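PDB 4YZT: cellulose hydrolase from Bacillus licheniformis, which hydrolyses internal beta-1,4-glucosidic bonds of cellulose as a three-module, family 5 endoglucanase. Local coordinates for residues 461-472 and 513-523. Sequence-based numbering, arbitrary orientation.
Sequences TKLATVKGVVDS and SDSTFTFELWP
Val466 lays CG1 over the centre of one face of the Phe519 ring, 4.0 Å from the ring centroid, while its CG2 reaches Phe519 CD2 at 3.5 Å. Leu463 CD1 meets the same ring at its edge, in plane. The Trp522 indole lies on the other face of the sheet, and the Ala464 methyl, pointing toward that strand, sits over it, CB 3.5 Å from NE1. That methyl is brought there by a classic beta bulge: Ala464 N (2.8 Å) and Thr465 N (3.2 Å) both donate to Glu520 O, and the register slips by one residue. Beside the bulge, Thr465 and Glu520 lie alongside each other, and the carboxylate goes on to Tyr487 OH through OE2. Opposite Phe517 stands Gly468, where a CB would run into the ring. At the far end, Asp471 holds CG beside its own backbone N (chi1 -73°) and takes the Thr516 hydroxyl on the syn lone pair of OD1, OG1 to OD1 2.7 Å. Lys531 NZ also bonds that hydroxyl, and a water joins Asp471 OD2 to Ser515 O. With an alanine here, the Thr516 hydroxyl would probably lose its acceptor, and the water would keep only Ser515 O of the two acceptors it joins. Antiparallel pairing with a classic bulge thus sets 462-470 beside 515-522 in the mixed sheet of the C-terminal module, a beta-rich accessory module appended to the TIM-barrel cellulase.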
loop_
_atom_site.group_PDB
_atom_site.type_symbol
_atom_site.label_atom_id
_atom_site.label_comp_id
_atom_site.label_asym_id
_atom_site.label_seq_id
_atom_site.Cartn_x
_atom_site.Cartn_y
_atom_site.Cartn_z
ATOM N N THR A 461 2.825 -22.511 9.898
ATOM C CA THR A 461 2.280 -21.310 10.507
ATOM C C THR A 461 2.975 -20.068 9.944
ATOM O O THR A 461 4.026 -20.172 9.318
ATOM C CB THR A 461 2.404 -21.318 12.046
ATOM O OG1 THR A 461 3.777 -21.200 12.427
ATOM C CG2 THR A 461 1.814 -22.581 12.633
ATOM N N LYS A 462 2.371 -18.903 10.165
ATOM C CA LYS A 462 2.888 -17.640 9.648
ATOM C C LYS A 462 2.906 -16.596 10.741
ATOM O O LYS A 462 2.019 -16.567 11.603
ATOM C CB LYS A 462 2.045 -17.128 8.472
ATOM C CG LYS A 462 1.826 -18.130 7.351
ATOM C CD LYS A 462 0.717 -17.652 6.434
ATOM C CE LYS A 462 0.543 -18.572 5.234
ATOM N NZ LYS A 462 -0.537 -18.065 4.342
ATOM N N LEU A 463 3.899 -15.720 10.705
ATOM C CA LEU A 463 3.986 -14.664 11.712
ATOM C C LEU A 463 2.854 -13.643 11.545
ATOM O O LEU A 463 2.577 -13.187 10.428
ATOM C CB LEU A 463 5.334 -13.956 11.630
ATOM C CG LEU A 463 5.563 -12.827 12.638
ATOM C CD1 LEU A 463 5.511 -13.357 14.074
ATOM C CD2 LEU A 463 6.894 -12.163 12.333
ATOM N N ALA A 464 2.197 -13.307 12.654
ATOM C CA ALA A 464 1.114 -12.328 12.652
ATOM C C ALA A 464 1.529 -11.008 13.308
ATOM O O ALA A 464 1.458 -9.938 12.688
ATOM C CB ALA A 464 -0.091 -12.901 13.357
ATOM N N THR A 465 1.956 -11.090 14.569
ATOM C CA THR A 465 2.448 -9.917 15.284
ATOM C C THR A 465 3.333 -10.369 16.458
ATOM O O THR A 465 3.501 -11.564 16.694
ATOM C CB THR A 465 1.277 -9.023 15.782
ATOM O OG1 THR A 465 1.799 -7.823 16.377
ATOM C CG2 THR A 465 0.431 -9.755 16.798
ATOM N N VAL A 466 3.919 -9.420 17.174
ATOM C CA VAL A 466 4.784 -9.746 18.300
ATOM C C VAL A 466 4.515 -8.762 19.442
ATOM O O VAL A 466 4.333 -7.580 19.181
ATOM C CB VAL A 466 6.292 -9.664 17.927
ATOM C CG1 VAL A 466 7.156 -10.251 19.056
ATOM C CG2 VAL A 466 6.580 -10.359 16.609
ATOM N N LYS A 467 4.497 -9.236 20.690
ATOM C CA LYS A 467 4.494 -8.328 21.840
ATOM C C LYS A 467 5.714 -8.621 22.711
ATOM O O LYS A 467 6.271 -9.734 22.677
ATOM C CB LYS A 467 3.203 -8.440 22.657
ATOM C CG LYS A 467 2.926 -9.834 23.228
ATOM C CD LYS A 467 1.830 -9.806 24.293
ATOM C CE LYS A 467 1.413 -11.215 24.718
ATOM N NZ LYS A 467 0.293 -11.180 25.710
ATOM N N GLY A 468 6.128 -7.619 23.481
ATOM C CA GLY A 468 7.290 -7.745 24.339
ATOM C C GLY A 468 7.034 -7.092 25.678
ATOM O O GLY A 468 6.560 -5.959 25.738
ATOM N N VAL A 469 7.365 -7.816 26.744
ATOM C CA VAL A 469 7.013 -7.444 28.109
ATOM C C VAL A 469 8.245 -7.543 29.008
ATOM O O VAL A 469 9.046 -8.466 28.858
ATOM C CB VAL A 469 5.880 -8.362 28.632
ATOM C CG1 VAL A 469 5.725 -8.262 30.113
ATOM C CG2 VAL A 469 4.560 -8.058 27.917
ATOM N N VAL A 470 8.417 -6.585 29.918
ATOM C CA VAL A 470 9.495 -6.673 30.892
ATOM C C VAL A 470 9.056 -7.621 32.003
ATOM O O VAL A 470 7.995 -7.434 32.595
ATOM C CB VAL A 470 9.860 -5.300 31.476
ATOM C CG1 VAL A 470 11.059 -5.418 32.405
ATOM C CG2 VAL A 470 10.123 -4.296 30.348
ATOM N N ASP A 471 9.860 -8.645 32.273
ATOM C CA ASP A 471 9.470 -9.678 33.231
ATOM C C ASP A 471 9.177 -9.130 34.640
ATOM O O ASP A 471 8.153 -9.456 35.235
ATOM C CB ASP A 471 10.553 -10.754 33.328
ATOM C CG ASP A 471 10.605 -11.656 32.113
ATOM O OD1 ASP A 471 9.764 -11.509 31.197
ATOM O OD2 ASP A 471 11.487 -12.544 32.082
ATOM N N SER A 472 10.076 -8.314 35.180
ATOM C CA SER A 472 9.942 -7.893 36.573
ATOM C C SER A 472 8.736 -6.992 36.811
ATOM O O SER A 472 8.204 -6.953 37.918
ATOM C CB SER A 472 11.210 -7.183 37.048
ATOM O OG SER A 472 11.423 -5.990 36.316
ATOM N N SER A 513 16.203 -5.178 31.220
ATOM C CA SER A 513 16.275 -6.357 32.077
ATOM C C SER A 513 15.583 -7.512 31.368
ATOM O O SER A 513 15.046 -7.330 30.277
ATOM C CB SER A 513 15.642 -6.086 33.449
ATOM O OG SER A 513 14.255 -5.794 33.343
ATOM N N ASP A 514 15.602 -8.696 31.975
ATOM C CA ASP A 514 15.049 -9.886 31.335
ATOM C C ASP A 514 13.599 -9.683 30.845
ATOM O O ASP A 514 12.735 -9.186 31.571
ATOM C CB ASP A 514 15.135 -11.073 32.294
ATOM C CG ASP A 514 16.566 -11.409 32.668
ATOM O OD1 ASP A 514 17.508 -10.795 32.108
ATOM O OD2 ASP A 514 16.752 -12.297 33.523
ATOM N N SER A 515 13.352 -10.051 29.593
ATOM C CA SER A 515 12.064 -9.785 28.941
ATOM C C SER A 515 11.563 -11.009 28.192
ATOM O O SER A 515 12.339 -11.915 27.860
ATOM C CB SER A 515 12.172 -8.600 27.967
ATOM O OG SER A 515 12.616 -7.432 28.647
ATOM N N THR A 516 10.259 -11.030 27.941
ATOM C CA THR A 516 9.616 -12.139 27.262
ATOM C C THR A 516 8.904 -11.616 26.021
ATOM O O THR A 516 8.108 -10.678 26.110
ATOM C CB THR A 516 8.605 -12.862 28.187
ATOM O OG1 THR A 516 9.298 -13.413 29.316
ATOM C CG2 THR A 516 7.885 -13.979 27.439
ATOM N N PHE A 517 9.213 -12.208 24.869
ATOM C CA PHE A 517 8.561 -11.856 23.614
ATOM C C PHE A 517 7.632 -12.966 23.166
ATOM O O PHE A 517 7.996 -14.141 23.207
ATOM C CB PHE A 517 9.591 -11.565 22.525
ATOM C CG PHE A 517 10.405 -10.341 22.796
ATOM C CD1 PHE A 517 10.021 -9.119 22.280
ATOM C CD2 PHE A 517 11.543 -10.413 23.590
ATOM C CE1 PHE A 517 10.768 -7.971 22.561
ATOM C CE2 PHE A 517 12.295 -9.289 23.861
ATOM C CZ PHE A 517 11.903 -8.064 23.349
ATOM N N THR A 518 6.425 -12.589 22.768
ATOM C CA THR A 518 5.458 -13.556 22.275
ATOM C C THR A 518 5.233 -13.339 20.787
ATOM O O THR A 518 4.668 -12.314 20.374
ATOM C CB THR A 518 4.115 -13.460 23.029
ATOM O OG1 THR A 518 4.321 -13.656 24.439
ATOM C CG2 THR A 518 3.134 -14.511 22.511
ATOM N N PHE A 519 5.690 -14.300 19.987
ATOM C CA PHE A 519 5.493 -14.260 18.544
ATOM C C PHE A 519 4.155 -14.912 18.217
ATOM O O PHE A 519 4.049 -16.135 18.209
ATOM C CB PHE A 519 6.648 -14.960 17.811
ATOM C CG PHE A 519 7.948 -14.213 17.893
ATOM C CD1 PHE A 519 8.752 -14.324 19.014
ATOM C CD2 PHE A 519 8.352 -13.383 16.857
ATOM C CE1 PHE A 519 9.945 -13.619 19.108
ATOM C CE2 PHE A 519 9.538 -12.681 16.935
ATOM C CZ PHE A 519 10.342 -12.800 18.072
ATOM N N GLU A 520 3.131 -14.089 17.971
ATOM C CA GLU A 520 1.793 -14.604 17.702
ATOM C C GLU A 520 1.687 -14.947 16.223
ATOM O O GLU A 520 2.073 -14.165 15.351
ATOM C CB GLU A 520 0.715 -13.595 18.121
ATOM C CG GLU A 520 0.740 -13.240 19.594
ATOM C CD GLU A 520 -0.353 -12.257 20.015
ATOM O OE1 GLU A 520 -1.172 -11.824 19.170
ATOM O OE2 GLU A 520 -0.390 -11.914 21.214
ATOM N N LEU A 521 1.179 -16.143 15.954
ATOM C CA LEU A 521 1.158 -16.695 14.612
ATOM C C LEU A 521 -0.250 -16.836 14.046
ATOM O O LEU A 521 -1.241 -16.714 14.767
ATOM C CB LEU A 521 1.849 -18.067 14.615
ATOM C CG LEU A 521 3.256 -18.044 15.204
ATOM C CD1 LEU A 521 3.759 -19.456 15.542
ATOM C CD2 LEU A 521 4.198 -17.371 14.225
ATOM N N TRP A 522 -0.315 -17.102 12.745
ATOM C CA TRP A 522 -1.510 -17.651 12.104
ATOM C C TRP A 522 -1.315 -19.166 12.016
ATOM O O TRP A 522 -0.253 -19.605 11.607
ATOM C CB TRP A 522 -1.709 -17.063 10.707
ATOM C CG TRP A 522 -1.852 -15.544 10.641
ATOM C CD1 TRP A 522 -1.015 -14.663 10.008
ATOM C CD2 TRP A 522 -2.911 -14.755 11.205
ATOM N NE1 TRP A 522 -1.490 -13.373 10.153
ATOM C CE2 TRP A 522 -2.648 -13.408 10.883
ATOM C CE3 TRP A 522 -4.053 -15.060 11.955
ATOM C CZ2 TRP A 522 -3.483 -12.368 11.291
ATOM C CZ3 TRP A 522 -4.881 -14.024 12.360
ATOM C CH2 TRP A 522 -4.589 -12.695 12.025
ATOM N N PRO A 523 -2.333 -19.975 12.376
ATOM C CA PRO A 523 -3.688 -19.603 12.793
ATOM C C PRO A 523 -3.745 -18.965 14.175
ATOM O O PRO A 523 -2.914 -19.272 15.041
ATOM C CB PRO A 523 -4.433 -20.938 12.793
ATOM C CG PRO A 523 -3.377 -21.949 13.092
ATOM C CD PRO A 523 -2.131 -21.434 12.413
HETATM O O HOH W 1 13.066 -13.483 30.316
HETATM O O HOH W 2 12.778 -7.930 34.108
#